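Local coordinates for protein dehydroquinate synthase (Thermus thermophilus, PDB 1UJN) that probably converts 3-deoxy-D-arabino-heptulosonate 7-phosphate into 3-dehydroquinate and phosphate, using NAD(+) and one zinc or cobalt ion per subunit, at residues V172-I180 / R225-L233; V69-A78 / L99-Y107. All coordinates share one frame; numbering follows the deposited sequence.

Contact 1 of 2, residues V172-I180 / R225-L233; sequences VEAFKHGLI and RLLNLGHTL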
loop_
_atom_site.group_PDB
_atom_site.type_symbol
_atom_site.label_atom_id
_atom_site.label_comp_id
_atom_site.label_asym_id
_atom_site.label_seq_id
_atom_site.Cartn_x
_atom_site.Cartn_y
_atom_site.Cartn_z
ATOM N N VAL A 172 24.082 9.855 -15.268
ATOM C CA VAL A 172 24.980 9.259 -14.281
ATOM C C VAL A 172 24.457 7.877 -13.901
ATOM O O VAL A 172 25.224 6.922 -13.778
ATOM C CB VAL A 172 25.079 10.123 -13.000
ATOM C CG1 VAL A 172 25.824 9.358 -11.902
ATOM C CG2 VAL A 172 25.800 11.425 -13.312
ATOM N N GLU A 173 23.143 7.781 -13.723
ATOM C CA GLU A 173 22.506 6.525 -13.362
ATOM C C GLU A 173 22.699 5.497 -14.478
ATOM O O GLU A 173 22.878 4.306 -14.213
ATOM C CB GLU A 173 21.013 6.749 -13.120
ATOM C CG GLU A 173 20.452 5.996 -11.922
ATOM C CD GLU A 173 20.983 6.521 -10.594
ATOM O OE1 GLU A 173 20.313 7.373 -9.974
ATOM O OE2 GLU A 173 22.074 6.087 -10.174
ATOM N N ALA A 174 22.657 5.961 -15.725
ATOM C CA ALA A 174 22.843 5.080 -16.875
ATOM C C ALA A 174 24.285 4.568 -16.850
ATOM O O ALA A 174 24.554 3.389 -17.098
ATOM C CB ALA A 174 22.576 5.846 -18.168
ATOM N N PHE A 175 25.203 5.477 -16.545
ATOM C CA PHE A 175 26.626 5.172 -16.456
ATOM C C PHE A 175 26.807 4.070 -15.418
ATOM O O PHE A 175 27.574 3.127 -15.615
ATOM C CB PHE A 175 27.384 6.427 -16.018
ATOM C CG PHE A 175 28.874 6.252 -15.956
ATOM C CD1 PHE A 175 29.678 6.649 -17.021
ATOM C CD2 PHE A 175 29.474 5.698 -14.831
ATOM C CE1 PHE A 175 31.065 6.498 -16.967
ATOM C CE2 PHE A 175 30.862 5.542 -14.765
ATOM C CZ PHE A 175 31.656 5.944 -15.837
ATOM N N LYS A 176 26.096 4.206 -14.304
ATOM C CA LYS A 176 26.153 3.226 -13.225
ATOM C C LYS A 176 25.728 1.847 -13.745
ATOM O O LYS A 176 26.370 0.834 -13.438
ATOM C CB LYS A 176 25.233 3.663 -12.088
ATOM C CG LYS A 176 25.303 2.787 -10.846
ATOM C CD LYS A 176 24.190 3.146 -9.868
ATOM C CE LYS A 176 22.823 2.790 -10.447
ATOM N NZ LYS A 176 21.725 3.039 -9.472
ATOM N N HIS A 177 24.648 1.808 -14.529
ATOM C CA HIS A 177 24.177 0.542 -15.097
ATOM C C HIS A 177 25.266 -0.045 -15.991
ATOM O O HIS A 177 25.411 -1.268 -16.092
ATOM C CB HIS A 177 22.913 0.743 -15.943
ATOM C CG HIS A 177 21.718 1.187 -15.163
ATOM N ND1 HIS A 177 20.561 1.638 -15.762
ATOM C CD2 HIS A 177 21.502 1.259 -13.827
ATOM C CE1 HIS A 177 19.684 1.965 -14.830
ATOM N NE2 HIS A 177 20.229 1.745 -13.648
ATOM N N GLY A 178 26.016 0.837 -16.646
ATOM C CA GLY A 178 27.092 0.400 -17.520
ATOM C C GLY A 178 28.137 -0.373 -16.740
ATOM O O GLY A 178 28.600 -1.434 -17.176
ATOM N N LEU A 179 28.508 0.154 -15.578
ATOM C CA LEU A 179 29.496 -0.499 -14.732
ATOM C C LEU A 179 28.948 -1.814 -14.177
ATOM O O LEU A 179 29.676 -2.801 -14.057
ATOM C CB LEU A 179 29.889 0.423 -13.574
ATOM C CG LEU A 179 30.629 1.710 -13.941
ATOM C CD1 LEU A 179 30.850 2.543 -12.689
ATOM C CD2 LEU A 179 31.960 1.368 -14.601
ATOM N N ILE A 180 27.661 -1.825 -13.844
ATOM C CA ILE A 180 27.021 -3.014 -13.295
ATOM C C ILE A 180 26.903 -4.146 -14.320
ATOM O O ILE A 180 27.224 -5.298 -14.024
ATOM C CB ILE A 180 25.614 -2.686 -12.755
ATOM C CG1 ILE A 180 25.723 -1.732 -11.561
ATOM C CG2 ILE A 180 24.904 -3.962 -12.332
ATOM C CD1 ILE A 180 24.387 -1.267 -11.020
ATOM N N ARG A 225 21.146 -5.963 -5.788
ATOM C CA ARG A 225 21.706 -5.000 -4.846
ATOM C C ARG A 225 22.966 -4.330 -5.401
ATOM O O ARG A 225 23.539 -3.430 -4.800
ATOM C CB ARG A 225 22.036 -5.737 -3.548
ATOM C CG ARG A 225 23.245 -6.662 -3.696
ATOM C CD ARG A 225 23.172 -7.863 -2.746
ATOM N NE ARG A 225 24.516 -8.367 -2.449
ATOM C CZ ARG A 225 24.898 -9.503 -3.062
ATOM N NH1 ARG A 225 24.078 -10.116 -3.898
ATOM N NH2 ARG A 225 26.114 -10.004 -2.826
ATOM N N LEU A 226 23.357 -4.700 -6.617
ATOM C CA LEU A 226 24.476 -4.045 -7.286
ATOM C C LEU A 226 24.035 -2.655 -7.747
ATOM O O LEU A 226 24.862 -1.791 -8.032
ATOM C CB LEU A 226 24.934 -4.870 -8.493
ATOM C CG LEU A 226 25.402 -6.304 -8.219
ATOM C CD1 LEU A 226 25.710 -6.991 -9.542
ATOM C CD2 LEU A 226 26.635 -6.302 -7.320
ATOM N N LEU A 227 22.723 -2.449 -7.819
ATOM C CA LEU A 227 22.171 -1.164 -8.232
ATOM C C LEU A 227 22.522 -0.097 -7.197
ATOM O O LEU A 227 22.389 1.102 -7.450
ATOM C CB LEU A 227 20.650 -1.268 -8.385
ATOM C CG LEU A 227 20.142 -2.229 -9.465
ATOM C CD1 LEU A 227 18.648 -2.445 -9.302
ATOM C CD2 LEU A 227 20.459 -1.665 -10.843
ATOM N N ASN A 228 22.976 -0.538 -6.028
ATOM C CA ASN A 228 23.350 0.395 -4.972
ATOM C C ASN A 228 24.800 0.844 -5.096
ATOM O O ASN A 228 25.363 1.419 -4.163
ATOM C CB ASN A 228 23.112 -0.234 -3.598
ATOM C CG ASN A 228 21.638 -0.457 -3.313
ATOM O OD1 ASN A 228 20.825 0.465 -3.432
ATOM N ND2 ASN A 228 21.283 -1.682 -2.935
ATOM N N LEU A 229 25.401 0.577 -6.252
ATOM C CA LEU A 229 26.784 0.972 -6.505
ATOM C C LEU A 229 26.917 2.489 -6.358
ATOM O O LEU A 229 26.182 3.243 -6.995
ATOM C CB LEU A 229 27.198 0.553 -7.919
ATOM C CG LEU A 229 28.584 0.967 -8.427
ATOM C CD1 LEU A 229 29.681 0.313 -7.582
ATOM C CD2 LEU A 229 28.719 0.565 -9.887
ATOM N N GLY A 230 27.850 2.922 -5.512
ATOM C CA GLY A 230 28.074 4.344 -5.296
ATOM C C GLY A 230 27.056 5.032 -4.400
ATOM O O GLY A 230 27.166 6.233 -4.141
ATOM N N HIS A 231 26.077 4.279 -3.908
ATOM C CA HIS A 231 25.035 4.852 -3.061
ATOM C C HIS A 231 25.335 4.925 -1.564
ATOM O O HIS A 231 24.695 5.694 -0.847
ATOM C CB HIS A 231 23.717 4.103 -3.272
ATOM C CG HIS A 231 23.023 4.449 -4.554
ATOM N ND1 HIS A 231 23.592 4.241 -5.793
ATOM C CD2 HIS A 231 21.800 4.984 -4.788
ATOM C CE1 HIS A 231 22.750 4.628 -6.735
ATOM N NE2 HIS A 231 21.654 5.083 -6.152
ATOM N N THR A 232 26.292 4.137 -1.084
ATOM C CA THR A 232 26.627 4.163 0.338
ATOM C C THR A 232 27.248 5.514 0.690
ATOM O O THR A 232 26.826 6.176 1.641
ATOM C CB THR A 232 27.610 3.029 0.713
ATOM O OG1 THR A 232 27.030 1.763 0.372
ATOM C CG2 THR A 232 27.897 3.050 2.209
ATOM N N LEU A 233 28.252 5.927 -0.078
ATOM C CA LEU A 233 28.878 7.216 0.169
ATOM C C LEU A 233 27.946 8.312 -0.338
ATOM O O LEU A 233 27.826 9.373 0.278
ATOM C CB LEU A 233 30.234 7.316 -0.541
ATOM C CG LEU A 233 30.917 8.679 -0.359
ATOM C CD1 LEU A 233 31.131 8.950 1.124
ATOM C CD2 LEU A 233 32.238 8.707 -1.104
HETATM O O HOH W 1 20.085 6.216 -7.631
#

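Contact 2 of 2, residues V69-A78 / L99-Y107; sequences VYGKVLSWLA and LGGFVAATY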
loop_
_atom_site.group_PDB
_atom_site.type_symbol
_atom_site.label_atom_id
_atom_site.label_comp_id
_atom_site.label_asym_id
_atom_site.label_seq_id
_atom_site.Cartn_x
_atom_site.Cartn_y
_atom_site.Cartn_z
ATOM N N VAL A 69 0.674 16.758 0.660
ATOM C CA VAL A 69 0.345 16.701 -0.763
ATOM C C VAL A 69 -0.369 15.387 -1.082
ATOM O O VAL A 69 -1.278 15.344 -1.914
ATOM C CB VAL A 69 1.613 16.842 -1.625
ATOM C CG1 VAL A 69 1.263 16.759 -3.100
ATOM C CG2 VAL A 69 2.282 18.172 -1.327
ATOM N N TYR A 70 0.046 14.325 -0.401
ATOM C CA TYR A 70 -0.540 12.999 -0.566
ATOM C C TYR A 70 -2.032 13.071 -0.227
ATOM O O TYR A 70 -2.888 12.614 -0.993
ATOM C CB TYR A 70 0.192 12.022 0.365
ATOM C CG TYR A 70 -0.415 10.637 0.512
ATOM C CD1 TYR A 70 -0.459 9.744 -0.561
ATOM C CD2 TYR A 70 -0.909 10.207 1.741
ATOM C CE1 TYR A 70 -0.984 8.452 -0.405
ATOM C CE2 TYR A 70 -1.434 8.912 1.911
ATOM C CZ TYR A 70 -1.467 8.046 0.836
ATOM O OH TYR A 70 -1.981 6.777 1.008
ATOM N N GLY A 71 -2.338 13.662 0.923
ATOM C CA GLY A 71 -3.719 13.792 1.338
ATOM C C GLY A 71 -4.515 14.660 0.386
ATOM O O GLY A 71 -5.674 14.374 0.103
ATOM N N LYS A 72 -3.886 15.721 -0.112
ATOM C CA LYS A 72 -4.545 16.636 -1.039
ATOM C C LYS A 72 -4.932 15.929 -2.332
ATOM O O LYS A 72 -6.054 16.073 -2.812
ATOM C CB LYS A 72 -3.632 17.822 -1.366
ATOM C CG LYS A 72 -4.342 18.949 -2.108
ATOM C CD LYS A 72 -3.447 20.175 -2.250
ATOM C CE LYS A 72 -2.444 20.005 -3.375
ATOM N NZ LYS A 72 -3.056 20.344 -4.692
ATOM N N VAL A 73 -4.003 15.161 -2.893
ATOM C CA VAL A 73 -4.281 14.447 -4.134
ATOM C C VAL A 73 -5.384 13.413 -3.928
ATOM O O VAL A 73 -6.288 13.290 -4.751
ATOM C CB VAL A 73 -3.009 13.757 -4.686
ATOM C CG1 VAL A 73 -3.332 13.042 -6.000
ATOM C CG2 VAL A 73 -1.911 14.798 -4.908
ATOM N N LEU A 74 -5.322 12.668 -2.829
ATOM C CA LEU A 74 -6.351 11.669 -2.556
ATOM C C LEU A 74 -7.747 12.299 -2.451
ATOM O O LEU A 74 -8.713 11.789 -3.016
ATOM C CB LEU A 74 -6.011 10.904 -1.273
ATOM C CG LEU A 74 -4.802 9.965 -1.374
ATOM C CD1 LEU A 74 -4.343 9.578 0.025
ATOM C CD2 LEU A 74 -5.169 8.717 -2.185
ATOM N N SER A 75 -7.857 13.408 -1.729
ATOM C CA SER A 75 -9.151 14.070 -1.587
ATOM C C SER A 75 -9.625 14.626 -2.923
ATOM O O SER A 75 -10.826 14.684 -3.194
ATOM C CB SER A 75 -9.063 15.187 -0.548
ATOM O OG SER A 75 -9.019 14.639 0.759
ATOM N N TRP A 76 -8.674 15.021 -3.764
ATOM C CA TRP A 76 -8.998 15.561 -5.078
ATOM C C TRP A 76 -9.661 14.457 -5.904
ATOM O O TRP A 76 -10.680 14.684 -6.555
ATOM C CB TRP A 76 -7.722 16.070 -5.762
ATOM C CG TRP A 76 -7.935 16.589 -7.148
ATOM C CD1 TRP A 76 -8.637 17.703 -7.512
ATOM C CD2 TRP A 76 -7.469 15.994 -8.361
ATOM N NE1 TRP A 76 -8.639 17.837 -8.880
ATOM C CE2 TRP A 76 -7.930 16.802 -9.427
ATOM C CE3 TRP A 76 -6.706 14.858 -8.654
ATOM C CZ2 TRP A 76 -7.652 16.506 -10.764
ATOM C CZ3 TRP A 76 -6.427 14.564 -9.991
ATOM C CH2 TRP A 76 -6.902 15.387 -11.026
ATOM N N LEU A 77 -9.089 13.253 -5.859
ATOM C CA LEU A 77 -9.646 12.119 -6.593
ATOM C C LEU A 77 -11.024 11.751 -6.035
ATOM O O LEU A 77 -11.974 11.533 -6.791
ATOM C CB LEU A 77 -8.710 10.910 -6.492
ATOM C CG LEU A 77 -7.325 11.060 -7.130
ATOM C CD1 LEU A 77 -6.479 9.821 -6.863
ATOM C CD2 LEU A 77 -7.486 11.265 -8.618
ATOM N N ALA A 78 -11.123 11.688 -4.711
ATOM C CA ALA A 78 -12.371 11.352 -4.037
ATOM C C ALA A 78 -13.468 12.341 -4.417
ATOM O O ALA A 78 -14.586 11.951 -4.738
ATOM C CB ALA A 78 -12.164 11.363 -2.525
ATOM N N LEU A 99 5.243 10.163 -5.774
ATOM C CA LEU A 99 4.001 10.583 -5.131
ATOM C C LEU A 99 2.779 9.988 -5.828
ATOM O O LEU A 99 1.944 9.339 -5.191
ATOM C CB LEU A 99 3.895 12.108 -5.142
ATOM C CG LEU A 99 2.544 12.679 -4.699
ATOM C CD1 LEU A 99 2.373 12.480 -3.198
ATOM C CD2 LEU A 99 2.469 14.142 -5.060
ATOM N N GLY A 100 2.686 10.210 -7.138
ATOM C CA GLY A 100 1.562 9.701 -7.913
ATOM C C GLY A 100 1.405 8.190 -7.881
ATOM O O GLY A 100 0.285 7.678 -7.864
ATOM N N GLY A 101 2.524 7.471 -7.886
ATOM C CA GLY A 101 2.460 6.023 -7.846
ATOM C C GLY A 101 1.931 5.543 -6.505
ATOM O O GLY A 101 1.213 4.548 -6.434
ATOM N N PHE A 102 2.284 6.257 -5.439
ATOM C CA PHE A 102 1.837 5.900 -4.094
ATOM C C PHE A 102 0.353 6.220 -3.923
ATOM O O PHE A 102 -0.386 5.472 -3.270
ATOM C CB PHE A 102 2.682 6.638 -3.050
ATOM C CG PHE A 102 2.351 6.266 -1.631
ATOM C CD1 PHE A 102 2.264 4.928 -1.250
ATOM C CD2 PHE A 102 2.131 7.255 -0.674
ATOM C CE1 PHE A 102 1.962 4.577 0.065
ATOM C CE2 PHE A 102 1.828 6.919 0.649
ATOM C CZ PHE A 102 1.742 5.576 1.020
ATOM N N VAL A 103 -0.082 7.331 -4.512
ATOM C CA VAL A 103 -1.490 7.705 -4.465
ATOM C C VAL A 103 -2.275 6.603 -5.190
ATOM O O VAL A 103 -3.288 6.132 -4.692
ATOM C CB VAL A 103 -1.726 9.062 -5.163
ATOM C CG1 VAL A 103 -3.218 9.282 -5.420
ATOM C CG2 VAL A 103 -1.184 10.189 -4.273
ATOM N N ALA A 104 -1.794 6.185 -6.357
ATOM C CA ALA A 104 -2.461 5.122 -7.118
ATOM C C ALA A 104 -2.474 3.807 -6.345
ATOM O O ALA A 104 -3.457 3.063 -6.386
ATOM C CB ALA A 104 -1.764 4.914 -8.459
ATOM N N ALA A 105 -1.377 3.511 -5.655
ATOM C CA ALA A 105 -1.276 2.277 -4.890
ATOM C C ALA A 105 -2.248 2.200 -3.726
ATOM O O ALA A 105 -2.620 1.104 -3.311
ATOM C CB ALA A 105 0.150 2.096 -4.367
ATOM N N THR A 106 -2.682 3.350 -3.221
ATOM C CA THR A 106 -3.545 3.359 -2.052
ATOM C C THR A 106 -4.954 3.907 -2.195
ATOM O O THR A 106 -5.795 3.646 -1.337
ATOM C CB THR A 106 -2.838 4.089 -0.900
ATOM O OG1 THR A 106 -2.526 5.429 -1.304
ATOM C CG2 THR A 106 -1.534 3.353 -0.533
ATOM N N TYR A 107 -5.217 4.668 -3.253
ATOM C CA TYR A 107 -6.559 5.209 -3.463
ATOM C C TYR A 107 -7.474 4.004 -3.695
ATOM O O TYR A 107 -7.229 3.207 -4.603
ATOM C CB TYR A 107 -6.586 6.135 -4.688
ATOM C CG TYR A 107 -7.960 6.722 -4.971
ATOM C CD1 TYR A 107 -8.578 7.566 -4.051
ATOM C CD2 TYR A 107 -8.655 6.398 -6.138
ATOM C CE1 TYR A 107 -9.858 8.075 -4.282
ATOM C CE2 TYR A 107 -9.939 6.902 -6.380
ATOM C CZ TYR A 107 -10.531 7.738 -5.443
ATOM O OH TYR A 107 -11.799 8.240 -5.661
#

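Contact 1 of 2, residues V172-I180 / R225-L233
Lys176 reaches out of helix 164-181 to the backbone of Leu227 and passes His231 on its way, tying that helix to the 3-10 turn and loop that lead into helix 231-240. The junction lies at the probable metal site of the largely helical C-terminal part of the dehydroquinate synthase fold.

The polar contacts centre on Lys176. Its chain starts with CG anti to the backbone N (chi1 -175°) and bends at chi3, which carries CD past Leu229 O and delivers NZ to Leu227 O at 2.9 Å, in the plane of that carbonyl. The same NZ forms a salt bridge one helical turn back with Glu173 OE2, 3.1 Å away and met from above the carboxylate plane. Leu227 O and Glu173 together therefore hold the ammonium group.

Glu173 and His231, with His247, are predicted zinc ligands, and the convergence of their side chains is consistent with a metal site in which no metal is modelled. Glu173 OE2 lies near the plane of the His231 ring at its edge, 3.8 Å from CE1. A water modelled 2.6 Å from Glu173 OE1 lies too close to His231 NE2 for its bonds to be trusted.

Apolar packing takes over toward Ile180, the C-terminal end of the segment 172-180. The CD1 of Ile180 lies against Leu227 CA, while its CG2 meets Leu226 CB at 3.9 Å. Leu229 and Ile180 run alongside one another, pointing opposite ways, and Leu229 CD2 comes to 3.9 Å from Leu179 CB; beyond them, Leu226 and Leu229 rest on strands 311-314 and 319-323.

The imidazole of His231 is held by its own segment: ND1 donates to Leu229 O at 3.0 Å, an almost in-plane approach for the ring, with an N-H...O angle of 159°.

Contact 2 of 2, residues V69-A78 / L99-Y107
Tyr70 lays one ring face over CE2 of Phe102, the two planes nearly parallel (20° apart) but strongly offset, with centroids 4.6 Å apart. At the ring edge, Tyr70 OH donates to Thr106 OG1 at 2.7 Å. Phe102, Thr106, Val103 and Leu99 form the hole that receives this tyrosine as a knob. In return Val103 sits among Tyr70, Val73, Leu74 and Leu77, its CG1 3.6 Å from Leu77 CD1. Toward the end of helix 94-106, Leu77 CB stands over the face of Tyr107, 3.9 Å from the ring centroid, in a CH-pi contact. At the other end Val69 CG1 and Leu99 CD2 are tightly packed, only 3.5 Å apart.

Several groups position this first shell. Leu74 CD1 covers the second face of Tyr70, and Thr106 OG1 passes a bond on to Phe102 O (2.9 Å) within its own helix. Tyr107 OH is bonded to Leu82 O. The axes of the two helical segments cross at -52° and come within 10.1 Å of each other; they belong to the N-terminal alpha/beta part, where helices 67-80 and 94-106 lie before and after the parallel strand 87-92. The second subunit closes over the pair: its Val143 packs on Tyr70 and Leu74, and its Tyr70 on Phe102.

The tyrosine hydroxyl thus enters a directed chain, Tyr70 OH to Thr106 OG1 to Phe102 O, which gives Thr106 OG1 both an acceptor and a donor role and satisfies polar atoms inside an otherwise mostly apolar helix interface that itself forms part of the dimer contact.

How the contacts relate
Both contacts are buried, yet they occupy opposite sides of the chain's centre and share no helix or strand; their centres are 31 Å apart and their nearest atoms about 16 Å. Contact 1, the more central of the two, belongs to the C-terminal region, and its helix-to-loop junction mixes a leucine and isoleucine patch with charged groups at the predicted metal site. Contact 2 is farther out, in the N-terminal region, where two helical segments interlock through aromatic and aliphatic side chains and a single hydroxyl chain. The second subunit covers part of contact 2, whereas neither segment of contact 1 is touched by it.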